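Catechol O-methyltransferase (Niastella koreensis, PDB 7CVW) transfers the methyl group of S-adenosyl-L-methionine to a hydroxyl of catechol-like substrates in a magnesium-dependent reaction, giving meta- and para-methylated products in equal proportion. Local coordinates at residues Leu122-Leu125 with Val126-Ala130; Lys142-Tyr145 with Thr146-Gln150; Ser178-Pro181 with Ala182-Gly185; Arg187-Asn190 with Ala191-Gly194. All blocks are in the same frame, centred on the assembly; numbering follows the deposited sequence.

Contact 1 (Leu122-Leu125 with Val126-Ala130); sequences LPQL and VEEGA
A Schellman motif ends helix 118-128, and it joins L125 to A130 through both backbone and side chain. A130 N donates to L125 O at 2.9 Å, almost straight (175° at the hydrogen), while G129 N donates to V126 O at 3.1 Å; the positive phi of G129 (65°) turns the chain so that both bonds can form. The same turn lays A130 CB against L125 CD2 at 3.7 Å. Before it, V126 N to L122 O and E127 N to P123 O are regular i to i+4 bonds, after the kink at P123, whose N has no bond to the turn before; E128 N to Q124 O is the shortest of the set at 2.8 Å. The extended chain of E128 runs back along the last turn, its CG beside its own backbone N (chi1 -69°), which carries OE1 to 3.6 Å from L125 CD2 and OE2 to 3.6 Å from Q124 CB. A salt bridge from OE1 to R114 of strand 111-115 holds that carboxylate. L122 and L125 pack on L62 of strand 60-64. Apolar contact bracketing paired backbone bonds, with glycine at the turn, is the Schellman C-cap of an alpha-helix, here in a Rossmann-like methyltransferase domain.

Contact 2 (Lys142-Tyr145 with Thr146-Gln150); sequences KPPY and TEYFQ
P144 and Y148 meet one turn apart, side by side. The proline ring lies over the phenol: P144 CB stands 4.1 Å from the ring centroid of Y148, only 16° off the ring normal, a CH-pi contact over the face, and P144 CG comes to 3.6 Å from Y148 CZ. P144 O also sits over a face of that ring, offset toward its rim, and accepts the Y148 N-H at an N to O distance of 2.9 Å (168° at the hydrogen). The chi1 of Y148, -67°, puts its ring beside its own backbone N and hence back over the preceding turn. These contacts form the start of helix 145-154: K142 to Y145 is a type I beta turn and P144 is the N-cap residue. A water bridges the junction, donating to P143 O and accepting from T146 N at 3.0 Å. Farther out, the Y145 hydroxyl is gripped by K142 NZ, 2.9 Å from Y145 OH, and by D165 O, close to the magnesium site, and K142 NZ also bonds to N166 OD1. Y148 touches the bound S-adenosyl-L-homocysteine, and its hydroxyl is hydrogen-bonded to D141 OD1, which ties the ring to the loop before the turn.

Contact 3 (Ser178-Pro181 with Ala182-Gly185); sequences STEP and AVQG
E180 O receives two N-H groups from the first turn of helix 181-195: Q184 N at 3.0 Å, nearly straight (175° at the hydrogen), and V183 N at 3.1 Å, a weak bond because its angle falls to 128°. The Q184 side chain then folds back past this carbonyl, with CG set beside its own backbone N (chi1 -62°) and the rest extended, so that NE2 reaches S178 O at 2.9 Å. That bond is straight too and lies in the carbonyl plane on a lone pair of S178 O, with S178 O lying almost in the plane of the Q184 amide. E180 is the N-cap residue, and the loop before it is folded by an ST turn in which S178 OG accepts from E180 N at 3.2 Å. One serine thus serves the helix start twice, through its hydroxyl and through its carbonyl. V183 touches both S178 and E180: CG1 lies 3.5 Å from S178 OG, while CG2 meets the chain of E180, 3.8 Å from its CD. The carboxylate of E180 reaches on to K172 in a salt bridge, and V183 touches K172 and R169 in the loop that precedes the helix.

Contact 4 (Arg187-Asn190 with Ala191-Gly194); sequences RRFN and AMLG
F189 meets M192 and L193 one turn farther along helix 181-195. From its CB, CG is set anti to the backbone N (chi1 170°), which swings the ring toward that turn. CD1 and CE1 each lie 3.6 Å from M192 CE, and farther round the rim CE2 is 3.9 Å from L193 CD2, both partners on the same side of the ring plane. The M192 chain, bent at chi2 (-82°) and again at chi3, curls its methyl group back to the ring, where the two side chains cross at a slant; L193 instead runs alongside F189, pointing the same way. Both approaches are oblique to the ring. Beneath them the helix is regular: L193 N donates to F189 O and G194 N to N190 O, each at 2.9 Å, and M192 N donates to R188 O at 3.0 Å. The apolar group faces the core, F189 and L193 packing on A216 of strand 213-220 and M192 on F149 of helix 145-154. N190 ND2 bonds to V167 O, and L193 touches L17 of the second subunit. The side chains here thus meet by apolar contact and the i to i+4 backbone bonds carry the polar part, while N190 adds a polar bond to the hydroxyl of Y12 of the second subunit.

How the contacts relate
Contact 2 lies at the centre of the set. It touches contact 1 through L122 CD1 and Y148 CD1, 3.7 Å apart, so helix 118-128 packs on the tyrosine that touches the bound S-adenosyl-L-homocysteine. It meets contact 4 by a salt bridge, E147 OE1 to R188 NH2 at 2.8 Å, and contact 3 where K142 CB lies 3.8 Å from A182 CA. Contact 3 leads from the loop into helix 181-195 and contact 4 lies farther along it, their centres 13 Å apart. Contact 1 is remote, its nearest atoms about 14 Å from contact 3 and about 11 Å from contact 4. The Y145 side chain is about 5 Å from the magnesium ion, those of A182 and F189 about 10 Å and about 12 Å.

Contact 1 (Leu122-Leu125 with Val126-Ala130)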
# COMPACT_ATOMS: atom_id res chain seq x y z
N LEU A 122 -3.30 20.32 16.77
CA LEU A 122 -3.65 20.46 15.34
C LEU A 122 -4.02 21.91 15.04
O LEU A 122 -3.50 22.46 14.05
CB LEU A 122 -4.75 19.44 14.99
CG LEU A 122 -4.22 18.02 14.82
CD1 LEU A 122 -5.32 16.98 14.89
CD2 LEU A 122 -3.41 17.86 13.53
N PRO A 123 -4.89 22.60 15.83
CA PRO A 123 -5.18 24.00 15.51
C PRO A 123 -3.97 24.93 15.69
O PRO A 123 -3.86 25.91 15.00
CB PRO A 123 -6.34 24.39 16.44
CG PRO A 123 -6.40 23.32 17.50
CD PRO A 123 -5.80 22.08 16.85
N GLN A 124 -3.02 24.56 16.54
CA GLN A 124 -1.75 25.30 16.65
C GLN A 124 -0.99 25.20 15.33
O GLN A 124 -0.44 26.21 14.88
CB GLN A 124 -0.84 24.76 17.77
CG GLN A 124 -1.49 24.64 19.14
CD GLN A 124 -0.58 24.01 20.15
OE1 GLN A 124 0.48 23.46 19.82
NE2 GLN A 124 -1.01 24.05 21.40
N LEU A 125 -0.92 24.01 14.73
CA LEU A 125 -0.16 23.80 13.48
C LEU A 125 -0.82 24.62 12.37
O LEU A 125 -0.07 25.19 11.54
CB LEU A 125 -0.16 22.30 13.14
CG LEU A 125 0.66 21.42 14.10
CD1 LEU A 125 0.45 19.93 13.80
CD2 LEU A 125 2.14 21.73 14.03
N VAL A 126 -2.16 24.73 12.38
CA VAL A 126 -2.89 25.59 11.40
C VAL A 126 -2.50 27.05 11.65
O VAL A 126 -2.10 27.73 10.67
CB VAL A 126 -4.41 25.35 11.45
CG1 VAL A 126 -5.16 26.38 10.60
CG2 VAL A 126 -4.73 23.94 10.96
N GLU A 127 -2.54 27.52 12.91
CA GLU A 127 -2.17 28.92 13.24
C GLU A 127 -0.73 29.20 12.81
O GLU A 127 -0.46 30.31 12.30
CB GLU A 127 -2.38 29.22 14.72
CG GLU A 127 -2.01 30.65 15.06
CD GLU A 127 -2.41 31.18 16.41
OE1 GLU A 127 -2.95 30.40 17.23
OE2 GLU A 127 -2.16 32.40 16.64
N GLU A 128 0.18 28.23 12.98
CA GLU A 128 1.62 28.37 12.68
C GLU A 128 1.87 28.37 11.16
O GLU A 128 2.97 28.75 10.76
CB GLU A 128 2.41 27.22 13.29
CG GLU A 128 2.47 27.27 14.80
CD GLU A 128 2.79 25.92 15.43
OE1 GLU A 128 3.38 25.05 14.73
OE2 GLU A 128 2.47 25.74 16.62
N GLY A 129 0.93 27.89 10.36
CA GLY A 129 1.20 27.61 8.93
C GLY A 129 2.21 26.49 8.78
O GLY A 129 3.08 26.56 7.89
N ALA A 130 2.13 25.45 9.63
CA ALA A 130 3.13 24.36 9.66
C ALA A 130 2.98 23.48 8.42
O ALA A 130 3.96 22.77 8.08
CB ALA A 130 3.01 23.56 10.93

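Contact 2 (Lys142-Tyr145 with Thr146-Gln150)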
# COMPACT_ATOMS: atom_id res chain seq x y z
N LYS A 142 -8.40 6.62 19.31
CA LYS A 142 -9.22 6.14 18.18
C LYS A 142 -10.55 6.88 18.04
O LYS A 142 -10.97 7.18 16.93
CB LYS A 142 -9.35 4.61 18.28
CG LYS A 142 -8.02 3.89 18.51
CD LYS A 142 -6.95 4.24 17.46
CE LYS A 142 -5.64 3.50 17.67
NZ LYS A 142 -4.48 4.17 17.03
N PRO A 143 -11.30 7.17 19.13
CA PRO A 143 -12.58 7.86 18.97
C PRO A 143 -12.58 9.10 18.10
O PRO A 143 -13.53 9.29 17.33
CB PRO A 143 -13.00 8.13 20.42
CG PRO A 143 -12.41 6.97 21.13
CD PRO A 143 -11.03 6.80 20.52
N PRO A 144 -11.59 10.02 18.20
CA PRO A 144 -11.57 11.25 17.40
C PRO A 144 -10.90 11.17 16.02
O PRO A 144 -10.65 12.20 15.42
CB PRO A 144 -10.81 12.25 18.27
CG PRO A 144 -9.97 11.44 19.19
CD PRO A 144 -10.49 10.02 19.18
N TYR A 145 -10.63 9.98 15.52
CA TYR A 145 -10.01 9.84 14.18
C TYR A 145 -10.78 10.70 13.17
O TYR A 145 -10.17 11.36 12.34
CB TYR A 145 -10.05 8.41 13.68
CG TYR A 145 -8.80 7.60 13.88
CD1 TYR A 145 -7.99 7.76 14.99
CD2 TYR A 145 -8.50 6.58 12.99
CE1 TYR A 145 -6.86 6.99 15.17
CE2 TYR A 145 -7.38 5.78 13.17
CZ TYR A 145 -6.57 5.97 14.27
OH TYR A 145 -5.47 5.18 14.48
N THR A 146 -12.11 10.70 13.23
CA THR A 146 -12.95 11.48 12.28
C THR A 146 -12.52 12.94 12.30
O THR A 146 -12.33 13.51 11.24
CB THR A 146 -14.43 11.27 12.61
OG1 THR A 146 -14.76 9.89 12.44
CG2 THR A 146 -15.32 12.11 11.72
N GLU A 147 -12.37 13.53 13.49
CA GLU A 147 -12.00 14.96 13.60
C GLU A 147 -10.53 15.17 13.24
O GLU A 147 -10.20 16.17 12.63
CB GLU A 147 -12.31 15.44 15.01
CG GLU A 147 -13.80 15.56 15.23
CD GLU A 147 -14.57 14.26 15.21
OE1 GLU A 147 -14.21 13.34 15.99
OE2 GLU A 147 -15.55 14.16 14.39
N TYR A 148 -9.66 14.23 13.58
CA TYR A 148 -8.23 14.32 13.20
C TYR A 148 -8.12 14.42 11.66
O TYR A 148 -7.28 15.18 11.14
CB TYR A 148 -7.46 13.13 13.76
CG TYR A 148 -7.31 13.06 15.25
CD1 TYR A 148 -7.41 14.20 16.03
CD2 TYR A 148 -7.01 11.86 15.87
CE1 TYR A 148 -7.21 14.14 17.40
CE2 TYR A 148 -6.81 11.78 17.23
CZ TYR A 148 -6.91 12.93 17.99
OH TYR A 148 -6.73 12.90 19.33
N PHE A 149 -8.95 13.66 10.95
CA PHE A 149 -8.91 13.66 9.48
C PHE A 149 -9.31 15.04 8.95
O PHE A 149 -8.70 15.52 7.98
CB PHE A 149 -9.81 12.57 8.90
CG PHE A 149 -9.56 12.27 7.45
CD1 PHE A 149 -8.57 11.38 7.07
CD2 PHE A 149 -10.30 12.90 6.46
CE1 PHE A 149 -8.35 11.06 5.74
CE2 PHE A 149 -10.08 12.58 5.13
CZ PHE A 149 -9.11 11.67 4.77
N GLN A 150 -10.30 15.70 9.57
CA GLN A 150 -10.71 17.05 9.11
C GLN A 150 -9.56 18.03 9.30
O GLN A 150 -9.31 18.83 8.43
CB GLN A 150 -11.95 17.54 9.85
CG GLN A 150 -13.11 16.57 9.79
CD GLN A 150 -13.44 16.05 8.41
OE1 GLN A 150 -13.48 16.80 7.44
NE2 GLN A 150 -13.66 14.74 8.33
O HOH W 1 -13.68 8.58 14.68

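Contact 3 (Ser178-Pro181 with Ala182-Gly185)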
# COMPACT_ATOMS: atom_id res chain seq x y z
N SER A 178 -21.41 -2.49 18.41
CA SER A 178 -20.19 -2.56 19.24
C SER A 178 -20.25 -1.46 20.29
O SER A 178 -20.55 -0.33 19.92
CB SER A 178 -18.90 -2.43 18.46
OG SER A 178 -17.80 -2.53 19.35
N THR A 179 -19.83 -1.79 21.50
CA THR A 179 -19.71 -0.84 22.62
C THR A 179 -18.24 -0.51 22.89
O THR A 179 -17.97 0.20 23.88
CB THR A 179 -20.42 -1.39 23.86
OG1 THR A 179 -19.81 -2.62 24.25
CG2 THR A 179 -21.90 -1.59 23.62
N GLU A 180 -17.31 -0.97 22.06
CA GLU A 180 -15.86 -0.73 22.26
C GLU A 180 -15.52 0.64 21.67
O GLU A 180 -15.79 0.87 20.50
CB GLU A 180 -15.09 -1.83 21.55
CG GLU A 180 -13.62 -1.90 21.88
CD GLU A 180 -12.97 -3.22 21.47
OE1 GLU A 180 -13.71 -4.23 21.29
OE2 GLU A 180 -11.73 -3.21 21.29
N PRO A 181 -15.00 1.60 22.45
CA PRO A 181 -14.66 2.92 21.92
C PRO A 181 -13.83 2.87 20.63
O PRO A 181 -14.11 3.67 19.74
CB PRO A 181 -13.86 3.56 23.07
CG PRO A 181 -14.43 2.93 24.31
CD PRO A 181 -14.78 1.51 23.91
N ALA A 182 -12.83 2.01 20.58
CA ALA A 182 -11.88 1.98 19.43
C ALA A 182 -12.62 1.47 18.19
O ALA A 182 -12.29 1.91 17.08
CB ALA A 182 -10.68 1.16 19.77
N VAL A 183 -13.61 0.61 18.36
CA VAL A 183 -14.37 0.04 17.21
C VAL A 183 -15.36 1.10 16.74
O VAL A 183 -15.49 1.32 15.54
CB VAL A 183 -15.05 -1.29 17.59
CG1 VAL A 183 -15.97 -1.78 16.49
CG2 VAL A 183 -14.03 -2.35 17.95
N GLN A 184 -16.04 1.77 17.67
CA GLN A 184 -16.95 2.88 17.28
C GLN A 184 -16.15 3.98 16.57
O GLN A 184 -16.63 4.54 15.55
CB GLN A 184 -17.65 3.46 18.50
CG GLN A 184 -18.54 2.47 19.22
CD GLN A 184 -19.26 3.11 20.38
OE1 GLN A 184 -19.00 4.25 20.76
NE2 GLN A 184 -20.21 2.38 20.95
N GLY A 185 -14.95 4.29 17.07
CA GLY A 185 -14.12 5.33 16.45
C GLY A 185 -13.76 4.95 15.03
O GLY A 185 -13.83 5.81 14.13

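Contact 4 (Arg187-Asn190 with Ala191-Gly194)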
# COMPACT_ATOMS: atom_id res chain seq x y z
N ARG A 187 -15.42 2.76 13.02
CA ARG A 187 -16.65 2.71 12.19
C ARG A 187 -17.01 4.12 11.76
O ARG A 187 -17.41 4.31 10.62
CB ARG A 187 -17.84 2.09 12.91
CG ARG A 187 -17.77 0.57 13.02
CD ARG A 187 -18.93 -0.01 13.84
NE ARG A 187 -20.20 0.56 13.41
CZ ARG A 187 -20.87 0.23 12.31
NH1 ARG A 187 -20.45 -0.73 11.50
NH2 ARG A 187 -21.99 0.86 12.01
N ARG A 188 -16.93 5.10 12.66
CA ARG A 188 -17.37 6.47 12.36
C ARG A 188 -16.39 7.08 11.35
O ARG A 188 -16.83 7.74 10.41
CB ARG A 188 -17.47 7.29 13.65
CG ARG A 188 -18.13 8.64 13.45
CD ARG A 188 -18.58 9.26 14.75
NE ARG A 188 -17.43 9.64 15.56
CZ ARG A 188 -16.79 10.81 15.46
NH1 ARG A 188 -17.24 11.78 14.67
NH2 ARG A 188 -15.72 11.01 16.21
N PHE A 189 -15.09 6.87 11.54
CA PHE A 189 -14.04 7.34 10.61
C PHE A 189 -14.28 6.72 9.23
O PHE A 189 -14.12 7.39 8.22
CB PHE A 189 -12.66 6.99 11.17
CG PHE A 189 -11.55 7.21 10.18
CD1 PHE A 189 -11.00 8.47 10.03
CD2 PHE A 189 -11.10 6.17 9.37
CE1 PHE A 189 -9.99 8.68 9.10
CE2 PHE A 189 -10.11 6.40 8.43
CZ PHE A 189 -9.55 7.65 8.31
N ASN A 190 -14.55 5.43 9.17
CA ASN A 190 -14.71 4.71 7.88
C ASN A 190 -15.94 5.27 7.16
O ASN A 190 -15.91 5.46 5.91
CB ASN A 190 -14.81 3.20 8.10
CG ASN A 190 -13.51 2.57 8.54
OD1 ASN A 190 -12.45 3.20 8.45
ND2 ASN A 190 -13.60 1.36 9.08
N ALA A 191 -17.03 5.50 7.89
CA ALA A 191 -18.25 6.12 7.31
C ALA A 191 -17.92 7.50 6.74
O ALA A 191 -18.39 7.84 5.65
CB ALA A 191 -19.35 6.21 8.33
N MET A 192 -17.18 8.31 7.50
CA MET A 192 -16.75 9.65 7.06
C MET A 192 -15.95 9.49 5.79
O MET A 192 -16.18 10.24 4.82
CB MET A 192 -15.92 10.33 8.15
CG MET A 192 -15.39 11.69 7.75
SD MET A 192 -13.87 11.61 6.77
CE MET A 192 -12.75 10.68 7.82
N LEU A 193 -15.06 8.50 5.75
CA LEU A 193 -14.16 8.36 4.60
C LEU A 193 -14.98 7.99 3.36
O LEU A 193 -14.73 8.59 2.29
CB LEU A 193 -13.09 7.34 5.00
CG LEU A 193 -11.86 7.30 4.11
CD1 LEU A 193 -11.20 8.67 4.03
CD2 LEU A 193 -10.92 6.23 4.62
N GLY A 194 -15.97 7.10 3.51
CA GLY A 194 -16.88 6.72 2.41
C GLY A 194 -17.69 7.90 1.91
O GLY A 194 -18.14 7.82 0.74